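Local coordinates for protein cleavage stimulation factor 77 (Encephalitozoon cuniculi, PDB 2UY1) that probably acts as a dimeric helical-repeat scaffold in the 3'-end processing of messenger RNA precursors and may bind mRNA, at residues L285-I290 and L449-R454; N291-V296 and R306-E311; H320-C325 and Y340-S345. One frame throughout, in Å; residues are numbered along the deposited sequence.

Contact 1. Residues L285-I290 and L449-R454; sequences LDLLRI and LDLKIR
Leu287 and Leu451 form the centre of an apolar contact in which a loop close to the C-terminal end of the model lies against helix 282-300, one of the helices of the all-alpha HAT (half-a-TPR) superhelix. The loop follows helix 434-446 and returns to a helix some 160 residues earlier in the chain. The CA atoms of Leu287 and Leu451 are 7.0 Å apart, and the two side chains run antiparallel, flank to flank, with Leu287 CD1 packed 3.8 Å from Leu451 CG. Leu451 CG is anti to its backbone N (chi1 -166°), which carries the CD2 methyl onto the helix. There it meets Ile290 CD1 tip to tip at 3.7 Å and rests on Asp286 CB. The other branch of Leu287 serves the next part of the loop: CD2 lies 3.9 Å from Ile453 CG1, whose side chain is roughly perpendicular to it, and CD2 also touches the backbone at Lys452. One leucine is thus held between two apolar residues of an extended chain, while Lys452 between them points away from the helix.

The polar groups nearby that have partners find them outside the apolar patch. Asp286 turns its OD1 to the backbone N of Gly318. On the loop, Asp450 OD1 is probably hydrogen-bonded to His320 NE2, and Ile453 N to Asn447 OD1, bonds that tie the loop down before and after Leu451 in the sequence. Around Asp286 the charge is probably eased by Arg289, whose NE is a long 3.8 Å from Asp286 OD1 with no N-H directed at it. That NE instead donates to Leu285 O at 3.2 Å, from well above the carbonyl plane, on the face opposite the one reached by Arg289 N.

Contact 2. Residues N291-V296 and R306-E311; sequences NHLNYV and RKLFIE
This is an antiparallel helix-helix contact within a helical hairpin of the HAT superhelix: Leu308 of helix 302-311 inserts among His292, Leu293 and Val296 of helix 282-300, just across a very short turn. The two short segments run at 153° to each other, with their axes 9.7 Å apart at closest approach. The gap is bridged mainly by side chains, Leu308 burying the most area.

With CG anti to the backbone N, Leu308 points its CD2 methyl straight at the neighbouring helix. That methyl sits over the centre of the His292 imidazole, 3.6 Å from the ring centroid and only 4° off the ring normal, a well-aligned CH-pi contact. The same CD2 lies 3.8 Å from Val296 CG2 and 3.8 Å from Leu293 CD2, so one methyl touches an aromatic face and two aliphatic branches. Leu293 CD2 reaches further, to within 3.6 Å of Phe309 N, and also touches Phe309 CB. The imidazole is unlikely to rotate easily: His292 NE2 is hydrogen-bonded to Glu259 OE2, and the ring also meets that of Tyr262 with planes close to parallel. On the outer surface of helix 302-311, Lys307 NZ and Glu311 OE2 form a salt bridge of 3.0 Å one helical turn apart.

Helix 319-333 packs against both members of the hairpin, touching Leu293 and Phe309 through Cys325, while helix 247-255 borders Asn291 and Asn294 and an aromatic side chain of the neighbouring subunit packs on Asn294.

Contact 3. Residues H320-C325 and Y340-S345; sequences HVFIYC and YNIFSS
Helices 319-333 and 337-349 meet here almost exactly antiparallel, their short segments at 175° with axes 8.5 Å apart, and the CA atoms of Phe322 and Ile342 come within 6.0 Å. Ile342 makes the closest approach. Its CG2 methyl, anti to the backbone N, presses to 3.1 Å from Phe322 O, a tight spot in the packing, and lies 4.0 Å from Cys325 CB. The other branch runs on to CD1, which reaches 3.8 Å from Cys325 O, so this one isoleucine spans nearly a turn of the facing backbone.

Two aromatic residues lie to either side of Ile342. Phe322 extends along the partner helix, where its CD1 is 3.7 Å from Ile342 O and its CE1 comes near Ser345. Phe343 starts out pointing away from helix 319-333, but its ring swings back (chi1 -89°) to bring CE2 4.0 Å from Ile323 CG1, and the same ring meets those of Phe360 and Phe363. Ser345 OG donates to Asn341 O at 3.0 Å, while Ser345 N reaches the same oxygen from the opposite face, so its hydroxyl is satisfied within its own helix where CB lies near Phe322 CE1.

Closely packed antiparallel helices joined by a short turn are typical of the TPR-like alpha-alpha arrays to which HAT domains belong.

How the contacts relate
Contacts 1 and 3 are mostly buried, whereas contact 2 is only partly so and has charged residues on its outer side. Contacts 1 and 2 share helix 282-300: its earlier turns receive the loop 449-454 near the end of the model, its later turns the next helix of the array. Contacts 2 and 3 are successive steps along that array, joined where Cys325 SG packs against Leu293 and Phe309, and Tyr324 against Leu293. His320, on the first helix of contact 3, packs on Leu451 and Ile290 of contact 1. All three interfaces are apolar, but contact 1 is aliphatic and flanked by hydrogen bonds, contact 2 adds a methyl over an imidazole, and contact 3 presses side chains onto backbone carbonyls.

Contact 1. Residues L285-I290 and L449-R454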
loop_
_atom_site.group_PDB
_atom_site.type_symbol
_atom_site.label_atom_id
_atom_site.label_comp_id
_atom_site.label_asym_id
_atom_site.label_seq_id
_atom_site.Cartn_x
_atom_site.Cartn_y
_atom_site.Cartn_z
ATOM N N LEU B 285 7.892 23.654 -13.284
ATOM C CA LEU B 285 8.978 24.482 -12.789
ATOM C C LEU B 285 9.821 23.765 -11.740
ATOM O O LEU B 285 11.057 23.877 -11.766
ATOM C CB LEU B 285 8.474 25.888 -12.344
ATOM C CG LEU B 285 7.795 26.735 -13.492
ATOM C CD1 LEU B 285 6.992 27.937 -12.920
ATOM C CD2 LEU B 285 8.776 27.204 -14.595
ATOM N N ASP B 286 9.175 23.034 -10.829
ATOM C CA ASP B 286 9.900 22.224 -9.849
ATOM C C ASP B 286 10.570 21.069 -10.567
ATOM O O ASP B 286 11.697 20.802 -10.273
ATOM C CB ASP B 286 8.992 21.690 -8.751
ATOM C CG ASP B 286 8.607 22.758 -7.705
ATOM O OD1 ASP B 286 9.341 23.769 -7.518
ATOM O OD2 ASP B 286 7.560 22.539 -7.036
ATOM N N LEU B 287 9.887 20.392 -11.512
ATOM C CA LEU B 287 10.572 19.318 -12.243
ATOM C C LEU B 287 11.720 19.790 -13.136
ATOM O O LEU B 287 12.665 19.027 -13.388
ATOM C CB LEU B 287 9.615 18.396 -12.997
ATOM C CG LEU B 287 10.014 16.903 -13.088
ATOM C CD1 LEU B 287 10.389 16.186 -11.759
ATOM C CD2 LEU B 287 8.913 16.172 -13.752
ATOM N N LEU B 288 11.674 21.049 -13.588
ATOM C CA LEU B 288 12.784 21.612 -14.349
ATOM C C LEU B 288 13.989 21.852 -13.455
ATOM O O LEU B 288 15.112 21.534 -13.833
ATOM C CB LEU B 288 12.384 22.958 -15.001
ATOM C CG LEU B 288 11.489 22.850 -16.212
ATOM C CD1 LEU B 288 10.951 24.244 -16.510
ATOM C CD2 LEU B 288 12.301 22.233 -17.332
ATOM N N ARG B 289 13.742 22.414 -12.274
ATOM C CA ARG B 289 14.791 22.697 -11.314
ATOM C C ARG B 289 15.541 21.477 -10.873
ATOM O O ARG B 289 16.772 21.444 -10.878
ATOM C CB ARG B 289 14.191 23.358 -10.087
ATOM C CG ARG B 289 13.797 24.786 -10.318
ATOM C CD ARG B 289 13.055 25.327 -9.115
ATOM N NE ARG B 289 11.778 25.932 -9.482
ATOM C CZ ARG B 289 11.414 27.187 -9.219
ATOM N NH1 ARG B 289 12.238 28.008 -8.586
ATOM N NH2 ARG B 289 10.215 27.625 -9.597
ATOM N N ILE B 290 14.785 20.453 -10.487
ATOM C CA ILE B 290 15.334 19.190 -10.108
ATOM C C ILE B 290 16.208 18.624 -11.263
ATOM O O ILE B 290 17.343 18.223 -11.049
ATOM C CB ILE B 290 14.158 18.221 -9.666
ATOM C CG1 ILE B 290 13.792 18.500 -8.210
ATOM C CG2 ILE B 290 14.546 16.718 -9.940
ATOM C CD1 ILE B 290 12.378 17.950 -7.830
ATOM N N LEU B 449 9.602 11.142 -7.194
ATOM C CA LEU B 449 8.484 10.813 -6.328
ATOM C C LEU B 449 7.158 10.928 -7.121
ATOM O O LEU B 449 7.031 10.308 -8.162
ATOM C CB LEU B 449 8.511 11.700 -5.100
ATOM C CG LEU B 449 9.841 11.526 -4.306
ATOM C CD1 LEU B 449 9.771 12.305 -3.060
ATOM C CD2 LEU B 449 10.069 10.051 -3.978
ATOM N N ASP B 450 6.201 11.716 -6.627
ATOM C CA ASP B 450 4.897 11.880 -7.262
ATOM C C ASP B 450 4.837 13.101 -8.207
ATOM O O ASP B 450 3.803 13.367 -8.880
ATOM C CB ASP B 450 3.825 12.002 -6.174
ATOM C CG ASP B 450 3.994 13.223 -5.355
ATOM O OD1 ASP B 450 5.017 13.296 -4.614
ATOM O OD2 ASP B 450 3.105 14.118 -5.477
ATOM N N LEU B 451 5.939 13.844 -8.236
ATOM C CA LEU B 451 6.153 14.896 -9.205
ATOM C C LEU B 451 6.477 14.240 -10.559
ATOM O O LEU B 451 7.560 13.686 -10.735
ATOM C CB LEU B 451 7.339 15.736 -8.768
ATOM C CG LEU B 451 7.575 17.088 -9.430
ATOM C CD1 LEU B 451 6.330 17.985 -9.314
ATOM C CD2 LEU B 451 8.754 17.711 -8.704
ATOM N N LYS B 452 5.525 14.276 -11.484
ATOM C CA LYS B 452 5.585 13.553 -12.753
ATOM C C LYS B 452 5.344 14.485 -13.928
ATOM O O LYS B 452 4.713 15.502 -13.739
ATOM C CB LYS B 452 4.563 12.411 -12.763
ATOM C CG LYS B 452 4.986 11.266 -11.826
ATOM C CD LYS B 452 4.025 10.166 -11.738
ATOM C CE LYS B 452 4.597 9.061 -10.794
ATOM N NZ LYS B 452 3.824 7.806 -10.834
ATOM N N ILE B 453 5.867 14.142 -15.105
ATOM C CA ILE B 453 5.597 14.830 -16.389
ATOM C C ILE B 453 4.092 14.584 -16.744
ATOM O O ILE B 453 3.648 13.457 -16.695
ATOM C CB ILE B 453 6.585 14.279 -17.485
ATOM C CG1 ILE B 453 8.040 14.709 -17.218
ATOM C CG2 ILE B 453 6.207 14.676 -18.910
ATOM C CD1 ILE B 453 9.135 13.913 -18.046
ATOM N N ARG B 454 3.341 15.644 -17.103
ATOM C CA ARG B 454 1.855 15.655 -17.037
ATOM C C ARG B 454 0.997 16.122 -18.241
ATOM O O ARG B 454 0.115 16.972 -18.015
ATOM C CB ARG B 454 1.392 16.564 -15.852
ATOM C CG ARG B 454 1.384 15.914 -14.456
ATOM C CD ARG B 454 0.289 14.876 -14.300
ATOM N NE ARG B 454 0.677 13.745 -13.448
ATOM C CZ ARG B 454 0.304 13.585 -12.178
ATOM N NH1 ARG B 454 -0.470 14.498 -11.594
ATOM N NH2 ARG B 454 0.703 12.511 -11.489
#

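Contact 2. Residues N291-V296 and R306-E311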
loop_
_atom_site.group_PDB
_atom_site.type_symbol
_atom_site.label_atom_id
_atom_site.label_comp_id
_atom_site.label_asym_id
_atom_site.label_seq_id
_atom_site.Cartn_x
_atom_site.Cartn_y
_atom_site.Cartn_z
ATOM N N ASN B 291 15.679 18.635 -12.485
ATOM C CA ASN B 291 16.382 18.074 -13.626
ATOM C C ASN B 291 17.598 18.866 -14.098
ATOM O O ASN B 291 18.598 18.291 -14.563
ATOM C CB ASN B 291 15.402 17.663 -14.732
ATOM C CG ASN B 291 14.806 16.221 -14.458
ATOM O OD1 ASN B 291 15.514 15.229 -14.516
ATOM N ND2 ASN B 291 13.550 16.163 -14.109
ATOM N N HIS B 292 17.542 20.162 -13.804
ATOM C CA HIS B 292 18.588 21.116 -14.094
ATOM C C HIS B 292 19.658 20.896 -13.081
ATOM O O HIS B 292 20.810 20.730 -13.461
ATOM C CB HIS B 292 18.025 22.552 -14.044
ATOM C CG HIS B 292 19.017 23.625 -14.402
ATOM N ND1 HIS B 292 18.932 24.972 -14.291
ATOM C CD2 HIS B 292 20.234 23.363 -15.001
ATOM C CE1 HIS B 292 20.095 25.496 -14.814
ATOM N NE2 HIS B 292 20.863 24.507 -15.231
ATOM N N LEU B 293 19.292 20.777 -11.796
ATOM C CA LEU B 293 20.272 20.403 -10.761
ATOM C C LEU B 293 20.997 19.113 -11.080
ATOM O O LEU B 293 22.219 19.027 -10.851
ATOM C CB LEU B 293 19.645 20.298 -9.330
ATOM C CG LEU B 293 19.273 21.627 -8.651
ATOM C CD1 LEU B 293 18.317 21.354 -7.488
ATOM C CD2 LEU B 293 20.476 22.378 -8.156
ATOM N N ASN B 294 20.246 18.101 -11.563
ATOM C CA ASN B 294 20.811 16.788 -11.937
ATOM C C ASN B 294 21.826 16.901 -13.035
ATOM O O ASN B 294 22.898 16.246 -12.985
ATOM C CB ASN B 294 19.749 15.788 -12.439
ATOM C CG ASN B 294 20.364 14.449 -12.885
ATOM O OD1 ASN B 294 20.914 13.709 -12.081
ATOM N ND2 ASN B 294 20.267 14.143 -14.160
ATOM N N TYR B 295 21.466 17.704 -14.035
ATOM C CA TYR B 295 22.368 18.061 -15.156
ATOM C C TYR B 295 23.698 18.605 -14.624
ATOM O O TYR B 295 24.791 18.133 -15.004
ATOM C CB TYR B 295 21.704 19.080 -16.118
ATOM C CG TYR B 295 22.680 19.642 -17.168
ATOM C CD1 TYR B 295 22.723 19.119 -18.471
ATOM C CD2 TYR B 295 23.630 20.629 -16.832
ATOM C CE1 TYR B 295 23.641 19.631 -19.433
ATOM C CE2 TYR B 295 24.605 21.062 -17.787
ATOM C CZ TYR B 295 24.575 20.588 -19.070
ATOM O OH TYR B 295 25.496 21.068 -20.022
ATOM N N VAL B 296 23.602 19.590 -13.741
ATOM C CA VAL B 296 24.766 20.241 -13.190
ATOM C C VAL B 296 25.595 19.327 -12.320
ATOM O O VAL B 296 26.801 19.363 -12.413
ATOM C CB VAL B 296 24.427 21.575 -12.491
ATOM C CG1 VAL B 296 25.664 22.158 -11.796
ATOM C CG2 VAL B 296 23.901 22.562 -13.490
ATOM N N ARG B 306 25.629 22.727 -5.917
ATOM C CA ARG B 306 25.427 23.478 -4.686
ATOM C C ARG B 306 25.237 24.961 -4.909
ATOM O O ARG B 306 24.387 25.599 -4.288
ATOM C CB ARG B 306 26.624 23.234 -3.778
ATOM C CG ARG B 306 26.396 22.003 -2.917
ATOM C CD ARG B 306 27.538 21.771 -2.037
ATOM N NE ARG B 306 27.503 20.423 -1.501
ATOM C CZ ARG B 306 28.548 19.811 -0.981
ATOM N NH1 ARG B 306 29.717 20.404 -0.963
ATOM N NH2 ARG B 306 28.422 18.600 -0.495
ATOM N N LYS B 307 26.006 25.492 -5.846
ATOM C CA LYS B 307 25.852 26.871 -6.290
ATOM C C LYS B 307 24.562 27.116 -7.031
ATOM O O LYS B 307 23.936 28.150 -6.825
ATOM C CB LYS B 307 27.031 27.266 -7.171
ATOM C CG LYS B 307 26.836 28.526 -7.991
ATOM C CD LYS B 307 28.199 29.034 -8.428
ATOM C CE LYS B 307 28.182 30.549 -8.721
ATOM N NZ LYS B 307 27.836 30.733 -10.143
ATOM N N LEU B 308 24.150 26.214 -7.913
ATOM C CA LEU B 308 22.851 26.384 -8.616
ATOM C C LEU B 308 21.628 26.341 -7.664
ATOM O O LEU B 308 20.657 27.080 -7.849
ATOM C CB LEU B 308 22.695 25.343 -9.726
ATOM C CG LEU B 308 21.343 25.357 -10.454
ATOM C CD1 LEU B 308 21.136 26.673 -11.164
ATOM C CD2 LEU B 308 21.140 24.214 -11.444
ATOM N N PHE B 309 21.670 25.446 -6.677
ATOM C CA PHE B 309 20.650 25.435 -5.632
ATOM C C PHE B 309 20.468 26.792 -4.953
ATOM O O PHE B 309 19.294 27.278 -4.821
ATOM C CB PHE B 309 20.931 24.363 -4.585
ATOM C CG PHE B 309 19.793 24.164 -3.610
ATOM C CD1 PHE B 309 18.472 23.949 -4.085
ATOM C CD2 PHE B 309 20.020 24.174 -2.237
ATOM C CE1 PHE B 309 17.409 23.760 -3.206
ATOM C CE2 PHE B 309 18.945 23.983 -1.339
ATOM C CZ PHE B 309 17.635 23.791 -1.836
ATOM N N ILE B 310 21.606 27.401 -4.573
ATOM C CA ILE B 310 21.631 28.681 -3.829
ATOM C C ILE B 310 21.171 29.856 -4.643
ATOM O O ILE B 310 20.705 30.826 -4.043
ATOM C CB ILE B 310 23.009 29.055 -3.164
ATOM C CG1 ILE B 310 23.650 27.900 -2.419
ATOM C CG2 ILE B 310 22.815 30.129 -2.117
ATOM C CD1 ILE B 310 25.044 28.231 -1.966
ATOM N N GLU B 311 21.298 29.771 -5.980
ATOM C CA GLU B 311 20.798 30.779 -6.948
ATOM C C GLU B 311 19.327 30.666 -7.240
ATOM O O GLU B 311 18.677 31.674 -7.452
ATOM C CB GLU B 311 21.491 30.644 -8.302
ATOM C CG GLU B 311 22.801 31.347 -8.418
ATOM C CD GLU B 311 23.701 30.720 -9.486
ATOM O OE1 GLU B 311 23.153 30.104 -10.454
ATOM O OE2 GLU B 311 24.951 30.856 -9.344
#

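Contact 3. Residues H320-C325 and Y340-S345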
loop_
_atom_site.group_PDB
_atom_site.type_symbol
_atom_site.label_atom_id
_atom_site.label_comp_id
_atom_site.label_asym_id
_atom_site.label_seq_id
_atom_site.Cartn_x
_atom_site.Cartn_y
_atom_site.Cartn_z
ATOM N N HIS B 320 9.389 19.572 -3.238
ATOM C CA HIS B 320 10.163 18.477 -3.830
ATOM C C HIS B 320 11.636 18.781 -4.050
ATOM O O HIS B 320 12.445 17.870 -4.115
ATOM C CB HIS B 320 9.580 18.136 -5.210
ATOM C CG HIS B 320 8.259 17.445 -5.150
ATOM N ND1 HIS B 320 6.995 17.928 -5.123
ATOM C CD2 HIS B 320 8.149 16.075 -5.070
ATOM C CE1 HIS B 320 6.149 16.849 -5.055
ATOM N NE2 HIS B 320 6.869 15.740 -5.044
ATOM N N VAL B 321 11.959 20.052 -4.292
ATOM C CA VAL B 321 13.286 20.437 -4.767
ATOM C C VAL B 321 14.198 20.380 -3.567
ATOM O O VAL B 321 15.319 19.966 -3.679
ATOM C CB VAL B 321 13.275 21.892 -5.458
ATOM C CG1 VAL B 321 14.724 22.406 -5.811
ATOM C CG2 VAL B 321 12.468 21.839 -6.698
ATOM N N PHE B 322 13.644 20.700 -2.405
ATOM C CA PHE B 322 14.372 20.595 -1.140
ATOM C C PHE B 322 14.614 19.149 -0.760
ATOM O O PHE B 322 15.658 18.844 -0.253
ATOM C CB PHE B 322 13.563 21.225 0.000
ATOM C CG PHE B 322 13.407 22.738 -0.087
ATOM C CD1 PHE B 322 14.374 23.579 0.434
ATOM C CD2 PHE B 322 12.271 23.298 -0.678
ATOM C CE1 PHE B 322 14.224 24.976 0.381
ATOM C CE2 PHE B 322 12.099 24.696 -0.733
ATOM C CZ PHE B 322 13.075 25.532 -0.175
ATOM N N ILE B 323 13.587 18.296 -0.882
ATOM C CA ILE B 323 13.670 16.869 -0.590
ATOM C C ILE B 323 14.646 16.192 -1.546
ATOM O O ILE B 323 15.457 15.363 -1.146
ATOM C CB ILE B 323 12.283 16.179 -0.748
ATOM C CG1 ILE B 323 11.191 16.816 0.132
ATOM C CG2 ILE B 323 12.374 14.645 -0.594
ATOM C CD1 ILE B 323 9.759 16.212 -0.151
ATOM N N TYR B 324 14.568 16.538 -2.837
ATOM C CA TYR B 324 15.564 16.029 -3.776
ATOM C C TYR B 324 16.999 16.416 -3.407
ATOM O O TYR B 324 17.902 15.576 -3.457
ATOM C CB TYR B 324 15.207 16.501 -5.167
ATOM C CG TYR B 324 16.327 16.380 -6.127
ATOM C CD1 TYR B 324 16.593 15.171 -6.795
ATOM C CD2 TYR B 324 17.149 17.484 -6.367
ATOM C CE1 TYR B 324 17.657 15.101 -7.652
ATOM C CE2 TYR B 324 18.203 17.424 -7.214
ATOM C CZ TYR B 324 18.452 16.259 -7.867
ATOM O OH TYR B 324 19.523 16.252 -8.733
ATOM N N CYS B 325 17.237 17.680 -3.048
ATOM C CA CYS B 325 18.621 18.129 -2.685
ATOM C C CYS B 325 19.131 17.484 -1.429
ATOM O O CYS B 325 20.357 17.310 -1.273
ATOM C CB CYS B 325 18.713 19.649 -2.472
ATOM S SG CYS B 325 18.597 20.560 -4.043
ATOM N N TYR B 340 19.488 17.288 6.922
ATOM C CA TYR B 340 18.620 17.757 7.996
ATOM C C TYR B 340 18.316 19.242 7.799
ATOM O O TYR B 340 17.174 19.708 7.950
ATOM C CB TYR B 340 19.299 17.566 9.354
ATOM C CG TYR B 340 18.434 18.029 10.500
ATOM C CD1 TYR B 340 17.655 17.113 11.192
ATOM C CD2 TYR B 340 18.374 19.392 10.894
ATOM C CE1 TYR B 340 16.878 17.498 12.233
ATOM C CE2 TYR B 340 17.536 19.809 11.965
ATOM C CZ TYR B 340 16.807 18.831 12.641
ATOM O OH TYR B 340 15.981 19.136 13.713
ATOM N N ASN B 341 19.357 19.990 7.476
ATOM C CA ASN B 341 19.244 21.415 7.273
ATOM C C ASN B 341 18.496 21.774 6.018
ATOM O O ASN B 341 17.717 22.679 6.057
ATOM C CB ASN B 341 20.600 22.120 7.457
ATOM C CG ASN B 341 21.092 21.984 8.902
ATOM O OD1 ASN B 341 21.167 22.948 9.628
ATOM N ND2 ASN B 341 21.334 20.761 9.339
ATOM N N ILE B 342 18.666 21.008 4.944
ATOM C CA ILE B 342 17.890 21.265 3.715
ATOM C C ILE B 342 16.401 20.970 3.903
ATOM O O ILE B 342 15.543 21.754 3.487
ATOM C CB ILE B 342 18.499 20.481 2.516
ATOM C CG1 ILE B 342 19.962 20.866 2.343
ATOM C CG2 ILE B 342 17.667 20.666 1.287
ATOM C CD1 ILE B 342 20.731 20.114 1.312
ATOM N N PHE B 343 16.087 19.847 4.559
ATOM C CA PHE B 343 14.679 19.504 4.891
ATOM C C PHE B 343 14.057 20.580 5.809
ATOM O O PHE B 343 12.901 20.965 5.614
ATOM C CB PHE B 343 14.618 18.183 5.657
ATOM C CG PHE B 343 14.501 16.929 4.810
ATOM C CD1 PHE B 343 15.494 15.972 4.874
ATOM C CD2 PHE B 343 13.337 16.637 4.089
ATOM C CE1 PHE B 343 15.398 14.800 4.110
ATOM C CE2 PHE B 343 13.219 15.433 3.340
ATOM C CZ PHE B 343 14.268 14.520 3.346
ATOM N N SER B 344 14.824 21.013 6.818
ATOM C CA SER B 344 14.414 22.037 7.800
ATOM C C SER B 344 14.107 23.373 7.103
ATOM O O SER B 344 13.007 23.905 7.285
ATOM C CB SER B 344 15.502 22.224 8.877
ATOM O OG SER B 344 15.672 21.058 9.700
ATOM N N SER B 345 15.039 23.887 6.296
ATOM C CA SER B 345 14.798 25.065 5.388
ATOM C C SER B 345 13.558 24.958 4.579
ATOM O O SER B 345 12.778 25.896 4.504
ATOM C CB SER B 345 15.897 25.175 4.372
ATOM O OG SER B 345 17.089 25.382 5.049
#